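PDB 3FMC: putative succinylglutamate desuccinylase / aspartoacylase from Shewanella amazonensis, which is probably a zinc-dependent hydrolase of the succinylglutamate desuccinylase / aspartoacylase family, its substrate not established. Local coordinates for residues S35-A40 with S160-A165; L121-L126 with H228-G233. All blocks are in the same frame, centred on the assembly; numbering follows the deposited sequence.

Followed from the N terminus, the chain shows how interleaved loops can knit one catalytic domain together. Strand 36-40 comes first, then residues 121-126 at the start of helix 123-142. Residues 160-165, toward the end of helix 150-163, return to the strand and close the loop of contact 1. Residues 228-233, after helix 210-227, close that of contact 2. The segments alternate, so the two loops cross and neither nests in the other. The centres of the two contacts lie about 22 Å apart, with no touch between them, but the consecutive helices 123-142 and 150-163 connect them. Contact 1 joins helix to sheet; contact 2 joins a helix start to a loop at the periphery.

Contact 1: S35-A40 with S160-A165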
ATOM      1  N   SER C  35      21.109 -27.726  22.038  1.00 16.33           N
ATOM      2  CA  SER C  35      21.164 -26.298  21.692  1.00 15.49           C
ATOM      3  C   SER C  35      19.813 -25.868  21.124  1.00 13.79           C
ATOM      4  O   SER C  35      19.099 -26.633  20.455  1.00 16.98           O
ATOM      5  CB  SER C  35      22.274 -25.980  20.701  1.00 13.84           C
ATOM      6  OG  SER C  35      22.138 -26.731  19.514  1.00 20.75           O
ATOM      7  N   VAL C  36      19.486 -24.615  21.359  1.00 15.37           N
ATOM      8  CA  VAL C  36      18.171 -24.082  20.978  1.00 14.50           C
ATOM      9  C   VAL C  36      18.357 -22.760  20.227  1.00 16.34           C
ATOM     10  O   VAL C  36      19.170 -21.891  20.619  1.00 13.96           O
ATOM     11  CB  VAL C  36      17.307 -23.810  22.211  1.00 16.22           C
ATOM     12  CG1 VAL C  36      15.871 -23.413  21.827  1.00 15.95           C
ATOM     13  CG2 VAL C  36      17.309 -25.073  23.164  1.00 14.77           C
ATOM     14  N   TYR C  37      17.580 -22.630  19.174  1.00 13.43           N
ATOM     15  CA  TYR C  37      17.507 -21.411  18.372  1.00 12.83           C
ATOM     16  C   TYR C  37      16.049 -20.932  18.358  1.00 12.45           C
ATOM     17  O   TYR C  37      15.160 -21.700  18.019  1.00 14.60           O
ATOM     18  CB  TYR C  37      18.001 -21.650  16.970  1.00 17.94           C
ATOM     19  CG  TYR C  37      17.802 -20.462  16.049  1.00 11.82           C
ATOM     20  CD1 TYR C  37      18.767 -19.461  15.927  1.00 15.55           C
ATOM     21  CD2 TYR C  37      16.638 -20.342  15.297  1.00 14.47           C
ATOM     22  CE1 TYR C  37      18.549 -18.353  15.046  1.00 12.58           C
ATOM     23  CE2 TYR C  37      16.433 -19.266  14.431  1.00 12.91           C
ATOM     24  CZ  TYR C  37      17.409 -18.266  14.320  1.00 14.30           C
ATOM     25  OH  TYR C  37      17.233 -17.183  13.484  1.00 14.45           O
ATOM     26  N   ILE C  38      15.835 -19.682  18.772  1.00 11.96           N
ATOM     27  CA  ILE C  38      14.481 -19.082  18.885  1.00 13.70           C
ATOM     28  C   ILE C  38      14.485 -17.772  18.101  1.00 14.86           C
ATOM     29  O   ILE C  38      15.404 -16.966  18.259  1.00 14.18           O
ATOM     30  CB  ILE C  38      14.102 -18.790  20.352  1.00 12.86           C
ATOM     31  CG1 ILE C  38      14.352 -20.043  21.210  1.00 13.40           C
ATOM     32  CG2 ILE C  38      12.656 -18.267  20.464  1.00 12.45           C
ATOM     33  CD1 ILE C  38      13.978 -19.889  22.714  1.00 16.28           C
ATOM     34  N   GLN C  39      13.474 -17.584  17.258  1.00 13.06           N
ATOM     35  CA  GLN C  39      13.316 -16.319  16.518  1.00 13.64           C
ATOM     36  C   GLN C  39      11.878 -15.828  16.587  1.00 12.57           C
ATOM     37  O   GLN C  39      10.962 -16.593  16.826  1.00 12.80           O
ATOM     38  CB  GLN C  39      13.781 -16.419  15.059  1.00 12.20           C
ATOM     39  CG  GLN C  39      12.968 -17.358  14.184  1.00 11.21           C
ATOM     40  CD  GLN C  39      13.461 -17.454  12.788  1.00 12.92           C
ATOM     41  OE1 GLN C  39      14.639 -17.269  12.521  1.00 12.16           O
ATOM     42  NE2 GLN C  39      12.547 -17.724  11.866  1.00 10.87           N
ATOM     43  N   ALA C  40      11.704 -14.529  16.345  1.00 10.77           N
ATOM     44  CA  ALA C  40      10.402 -13.883  16.380  1.00 11.16           C
ATOM     45  C   ALA C  40      10.337 -12.800  15.315  1.00 14.22           C
ATOM     46  O   ALA C  40      11.368 -12.181  14.986  1.00 14.26           O
ATOM     47  CB  ALA C  40      10.163 -13.193  17.742  1.00  9.69           C
ATOM     48  N   SER C 160      20.516 -20.724   8.192  1.00 16.59           N
ATOM     49  CA  SER C 160      21.859 -21.205   8.475  1.00 17.45           C
ATOM     50  C   SER C 160      22.097 -21.206   9.983  1.00 17.78           C
ATOM     51  O   SER C 160      22.734 -22.139  10.507  1.00 18.78           O
ATOM     52  CB  SER C 160      22.908 -20.357   7.761  1.00 18.84           C
ATOM     53  OG  SER C 160      24.192 -20.762   8.188  1.00 24.68           O
HETATM   54  N   MSE C 161      21.598 -20.186  10.689  1.00 15.88           N
HETATM   55  CA  MSE C 161      21.705 -20.164  12.159  1.00 16.79           C
HETATM   56  C   MSE C 161      20.869 -21.293  12.785  1.00 18.33           C
HETATM   57  O   MSE C 161      21.349 -22.006  13.689  1.00 16.58           O
HETATM   58  CB  MSE C 161      21.292 -18.820  12.744  1.00 16.01           C
HETATM   59  CG  MSE C 161      22.310 -17.671  12.431  1.00 21.11           C
HETATM   60 SE   MSE C 161      21.891 -16.132  13.455  0.75 13.38          SE
HETATM   61  CE  MSE C 161      20.194 -15.577  12.449  1.00 12.34           C
ATOM     62  N   ALA C 162      19.650 -21.466  12.278  1.00 16.86           N
ATOM     63  CA  ALA C 162      18.706 -22.471  12.792  1.00 14.83           C
ATOM     64  C   ALA C 162      19.276 -23.891  12.640  1.00 14.48           C
ATOM     65  O   ALA C 162      19.129 -24.711  13.512  1.00 17.61           O
ATOM     66  CB  ALA C 162      17.382 -22.376  12.040  1.00 12.68           C
ATOM     67  N   HIS C 163      19.897 -24.158  11.491  1.00 14.45           N
ATOM     68  CA  HIS C 163      20.484 -25.469  11.202  1.00 14.36           C
ATOM     69  C   HIS C 163      21.540 -25.894  12.224  1.00 17.06           C
ATOM     70  O   HIS C 163      21.812 -27.090  12.382  1.00 16.65           O
ATOM     71  CB  HIS C 163      21.130 -25.481   9.824  1.00 15.65           C
ATOM     72  CG  HIS C 163      20.175 -25.653   8.688  1.00 16.87           C
ATOM     73  ND1 HIS C 163      19.079 -26.491   8.751  1.00 16.88           N
ATOM     74  CD2 HIS C 163      20.256 -25.226   7.406  1.00 14.06           C
ATOM     75  CE1 HIS C 163      18.487 -26.515   7.568  1.00 16.99           C
ATOM     76  NE2 HIS C 163      19.173 -25.747   6.732  1.00 15.27           N
ATOM     77  N   ARG C 164      22.170 -24.927  12.880  1.00 14.85           N
ATOM     78  CA  ARG C 164      23.188 -25.233  13.872  1.00 19.53           C
ATOM     79  C   ARG C 164      22.639 -25.761  15.191  1.00 17.99           C
ATOM     80  O   ARG C 164      23.382 -26.370  15.928  1.00 18.95           O
ATOM     81  CB  ARG C 164      24.045 -24.017  14.189  1.00 19.64           C
ATOM     82  CG  ARG C 164      24.829 -23.498  13.010  1.00 24.44           C
ATOM     83  CD  ARG C 164      25.515 -22.201  13.380  1.00 33.12           C
ATOM     84  NE  ARG C 164      26.175 -21.673  12.180  1.00 49.82           N
ATOM     85  CZ  ARG C 164      27.365 -22.090  11.727  1.00 54.75           C
ATOM     86  NH1 ARG C 164      28.050 -23.043  12.369  1.00 58.59           N
ATOM     87  NH2 ARG C 164      27.880 -21.553  10.619  1.00 52.29           N
ATOM     88  N   ALA C 165      21.362 -25.545  15.466  1.00 17.04           N
ATOM     89  CA  ALA C 165      20.707 -25.965  16.719  1.00 17.66           C
ATOM     90  C   ALA C 165      20.018 -27.355  16.642  1.00 18.12           C
ATOM     91  O   ALA C 165      19.690 -27.863  15.563  1.00 17.24           O
ATOM     92  CB  ALA C 165      19.661 -24.894  17.124  1.00 15.95           C
TER
HETATM   93  O   HOH W   1      23.548 -28.757  17.404  1.00 37.96           O
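Helix-on-sheet packing in the catalytic domain sets Tyr37, on strand 36-40, against Met161 and Ala162 near the C-terminal end of helix 150-163. With CG anti to the backbone N (chi1 173°), the Tyr37 ring is laid against the helix and receives Ala162 CA over one face, 3.8 Å above the plane and toward the rim. The Met161 side chain, modelled as selenomethionine, passes the CE1 edge at a slant: its CB lies 3.6 Å from Tyr37 CE1, and a bend at chi3 brings its CE to 3.5 Å from Tyr37 OH. At the root of the ring, Ala165 CB rests 3.6 Å from Tyr37 CB. The hydroxyl donates to Gln39 OE1 (Tyr37 OH to OE1 2.8 Å) in the carbonyl plane, which fixes the far end of the ring. Replacing Tyr37 by an alanine would probably open a gap beneath Met161 and Ala162 and deprive Gln39 OE1 of its donor. Beside Ala165, a water accepts from Ser35 OG (3.2 Å) and donates to Arg164 O (2.8 Å). Around this packing, strand 36-40 runs parallel between strands 69-72 and 167-174, while His163 and Arg164 turn to helix 123-142.

Contact 2: L121-L126 with H228-G233; sequences LDDDTL and HGRELG
Arg230 and Asp123 form a salt bridge that ties the loop after helix 210-227 to the first turn of helix 123-142. CG anti to the backbone N (chi1 177°) and an extended chain from CG to NE carry the Arg230 guanidinium to the helix start. There NH2 does most of the work. Asp123 OD1 sits 2.6 Å from Arg230 NH2 and almost exactly in the guanidinium plane, and NH2 meets it nearly along its C-O axis, with an N-H...O angle of 162°. Carboxylate and guanidinium planes are only 20° apart, and a weak bond from NE reaches the same OD1. The other bond of NH2 goes to the carbonyl of the preceding loop (NH2 to Leu121 O 2.9 Å), tilted a little from the carbonyl plane, with NH1 adding a weak one. Leu126 CD1 packs over one face of the guanidinium, 3.7 Å from Arg230 NH1. The helix start itself is capped by Asp122, whose OD2 accepts from Thr125 N (2.8 Å). The Asp123 carboxylate probably offsets the cost of placing a cation beside a helix N terminus.

The other side of the carboxylate is wetter. No direct bond links Asp123 OD2 to Glu231 O, which stay 4.0 Å apart; two waters lie between them, one 2.7 Å from Glu231 O, and Arg235 adds a long, weak ion pair to OD2.

A Schellman motif with Gly229 as its C-prime residue ends helix 210-227 and turns the chain toward this loop. On the apolar side of the contact, Leu126 rests on Leu221 of that helix, as does Leu232 in the conformer given, Leu126 also touches Trp114, and Arg230 packs on Tyr115 of helix 111-118.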
ATOM      1  N   LEU C 121      29.906 -44.089   8.743  1.00 35.65           N
ATOM      2  CA  LEU C 121      30.182 -43.262   9.918  1.00 32.88           C
ATOM      3  C   LEU C 121      29.297 -43.631  11.075  1.00 32.14           C
ATOM      4  O   LEU C 121      28.184 -44.091  10.876  1.00 34.11           O
ATOM      5  CB  LEU C 121      29.955 -41.778   9.588  1.00 34.59           C
ATOM      6  CG  LEU C 121      30.851 -41.199   8.496  1.00 36.09           C
ATOM      7  CD1 LEU C 121      30.482 -39.741   8.235  1.00 39.50           C
ATOM      8  CD2 LEU C 121      32.288 -41.315   8.956  1.00 33.22           C
ATOM      9  N   ASP C 122      29.774 -43.390  12.291  1.00 31.72           N
ATOM     10  CA  ASP C 122      28.962 -43.630  13.479  1.00 33.25           C
ATOM     11  C   ASP C 122      27.894 -42.535  13.540  1.00 34.01           C
ATOM     12  O   ASP C 122      28.006 -41.531  12.826  1.00 32.19           O
ATOM     13  CB  ASP C 122      29.798 -43.695  14.767  1.00 34.63           C
ATOM     14  CG  ASP C 122      30.574 -42.404  15.070  1.00 41.63           C
ATOM     15  OD1 ASP C 122      31.810 -42.483  15.220  1.00 60.17           O
ATOM     16  OD2 ASP C 122      29.970 -41.320  15.178  1.00 48.40           O
ATOM     17  N   ASP C 123      26.868 -42.739  14.363  1.00 32.03           N
ATOM     18  CA  ASP C 123      25.751 -41.784  14.445  1.00 32.19           C
ATOM     19  C   ASP C 123      26.181 -40.332  14.641  1.00 32.37           C
ATOM     20  O   ASP C 123      25.798 -39.486  13.844  1.00 30.79           O
ATOM     21  CB  ASP C 123      24.750 -42.181  15.532  1.00 33.37           C
ATOM     22  CG  ASP C 123      23.927 -43.421  15.166  1.00 35.10           C
ATOM     23  OD1 ASP C 123      24.144 -44.029  14.099  1.00 34.69           O
ATOM     24  OD2 ASP C 123      23.051 -43.774  15.976  1.00 42.14           O
ATOM     25  N   ASP C 124      26.975 -40.051  15.674  1.00 30.00           N
ATOM     26  CA  ASP C 124      27.401 -38.685  15.951  1.00 31.84           C
ATOM     27  C   ASP C 124      28.226 -38.052  14.825  1.00 31.02           C
ATOM     28  O   ASP C 124      28.094 -36.862  14.542  1.00 29.52           O
ATOM     29  CB  ASP C 124      28.194 -38.590  17.260  1.00 31.81           C
ATOM     30  CG  ASP C 124      27.316 -38.712  18.510  1.00 42.40           C
ATOM     31  OD1 ASP C 124      26.063 -38.690  18.414  1.00 46.57           O
ATOM     32  OD2 ASP C 124      27.906 -38.807  19.614  1.00 49.98           O
ATOM     33  N   THR C 125      29.085 -38.820  14.192  1.00 28.62           N
ATOM     34  CA  THR C 125      29.888 -38.267  13.119  1.00 29.42           C
ATOM     35  C   THR C 125      29.034 -38.039  11.876  1.00 26.87           C
ATOM     36  O   THR C 125      29.256 -37.078  11.145  1.00 23.92           O
ATOM     37  CB  THR C 125      31.084 -39.201  12.821  1.00 30.40           C
ATOM     38  OG1 THR C 125      31.857 -39.325  14.016  1.00 31.08           O
ATOM     39  CG2 THR C 125      31.949 -38.650  11.742  1.00 28.65           C
ATOM     40  N   LEU C 126      28.073 -38.929  11.629  1.00 24.03           N
ATOM     41  CA  LEU C 126      27.163 -38.806  10.487  1.00 25.72           C
ATOM     42  C   LEU C 126      26.314 -37.518  10.657  1.00 22.97           C
ATOM     43  O   LEU C 126      26.173 -36.729   9.729  1.00 23.36           O
ATOM     44  CB  LEU C 126      26.293 -40.057  10.356  1.00 24.20           C
ATOM     45  CG  LEU C 126      25.385 -40.218   9.130  1.00 26.90           C
ATOM     46  CD1 LEU C 126      25.040 -41.703   8.904  1.00 30.20           C
ATOM     47  CD2 LEU C 126      24.119 -39.377   9.268  1.00 26.30           C
ATOM     48  N   HIS C 228      16.951 -48.627   5.561  1.00 26.22           N
ATOM     49  CA  HIS C 228      18.105 -49.538   5.603  1.00 28.41           C
ATOM     50  C   HIS C 228      18.282 -50.219   6.952  1.00 27.80           C
ATOM     51  O   HIS C 228      19.353 -50.759   7.236  1.00 27.27           O
ATOM     52  CB  HIS C 228      19.396 -48.793   5.238  1.00 29.10           C
ATOM     53  CG  HIS C 228      19.393 -48.323   3.832  1.00 31.82           C
ATOM     54  ND1 HIS C 228      19.116 -47.019   3.492  1.00 36.44           N
ATOM     55  CD2 HIS C 228      19.515 -49.001   2.670  1.00 33.28           C
ATOM     56  CE1 HIS C 228      19.110 -46.907   2.176  1.00 31.92           C
ATOM     57  NE2 HIS C 228      19.332 -48.098   1.654  1.00 39.28           N
ATOM     58  N   GLY C 229      17.245 -50.211   7.789  1.00 26.98           N
ATOM     59  CA  GLY C 229      17.330 -50.845   9.106  1.00 26.16           C
ATOM     60  C   GLY C 229      18.246 -50.182  10.107  1.00 27.06           C
ATOM     61  O   GLY C 229      18.725 -50.843  11.041  1.00 24.49           O
ATOM     62  N   ARG C 230      18.508 -48.884   9.929  1.00 23.68           N
ATOM     63  CA  ARG C 230      19.320 -48.118  10.872  1.00 22.79           C
ATOM     64  C   ARG C 230      18.485 -46.999  11.494  1.00 23.60           C
ATOM     65  O   ARG C 230      17.829 -46.216  10.806  1.00 23.90           O
ATOM     66  CB  ARG C 230      20.560 -47.526  10.219  1.00 22.91           C
ATOM     67  CG  ARG C 230      21.358 -46.671  11.177  1.00 23.20           C
ATOM     68  CD  ARG C 230      22.647 -46.279  10.540  1.00 28.65           C
ATOM     69  NE  ARG C 230      23.490 -45.453  11.393  1.00 31.34           N
ATOM     70  CZ  ARG C 230      24.675 -44.988  11.003  1.00 23.72           C
ATOM     71  NH1 ARG C 230      25.143 -45.280   9.800  1.00 32.97           N
ATOM     72  NH2 ARG C 230      25.401 -44.251  11.828  1.00 31.99           N
ATOM     73  N   GLU C 231      18.492 -46.975  12.810  1.00 22.21           N
ATOM     74  CA  GLU C 231      17.714 -46.037  13.521  1.00 24.06           C
ATOM     75  C   GLU C 231      18.601 -44.880  13.919  1.00 23.51           C
ATOM     76  O   GLU C 231      19.492 -45.020  14.745  1.00 24.22           O
ATOM     77  CB  GLU C 231      17.040 -46.718  14.737  1.00 22.81           C
ATOM     78  CG  GLU C 231      16.448 -45.761  15.744  1.00 29.73           C
ATOM     79  CD  GLU C 231      15.258 -44.946  15.248  1.00 30.17           C
ATOM     80  OE1 GLU C 231      14.734 -45.207  14.151  1.00 32.79           O
ATOM     81  OE2 GLU C 231      14.823 -44.047  16.016  1.00 35.42           O
ATOM     82  N   LEU C 232      18.363 -43.736  13.289  0.50 21.79           N
ATOM     83  CA  LEU C 232      19.057 -42.502  13.628  0.50 20.60           C
ATOM     84  C   LEU C 232      18.177 -41.627  14.504  0.50 20.60           C
ATOM     85  O   LEU C 232      18.655 -41.017  15.448  0.50 22.58           O
ATOM     86  CB  LEU C 232      19.394 -41.706  12.371  0.50 19.80           C
ATOM     87  CG  LEU C 232      20.426 -42.277  11.410  0.50 19.43           C
ATOM     88  CD1 LEU C 232      20.485 -41.390  10.185  0.50 19.97           C
ATOM     89  CD2 LEU C 232      21.762 -42.358  12.103  0.50 19.94           C
ATOM     90  N   GLY C 233      16.894 -41.576  14.174  1.00 22.50           N
ATOM     91  CA  GLY C 233      15.957 -40.687  14.822  1.00 22.89           C
ATOM     92  C   GLY C 233      15.991 -39.359  14.044  1.00 22.86           C
ATOM     93  O   GLY C 233      16.907 -39.127  13.281  1.00 20.61           O
TER
HETATM   94  O   HOH W   2      21.897 -46.073  14.381  1.00 38.95           O
HETATM   95  O   HOH W   3      19.991 -43.503  17.235  1.00 56.06           O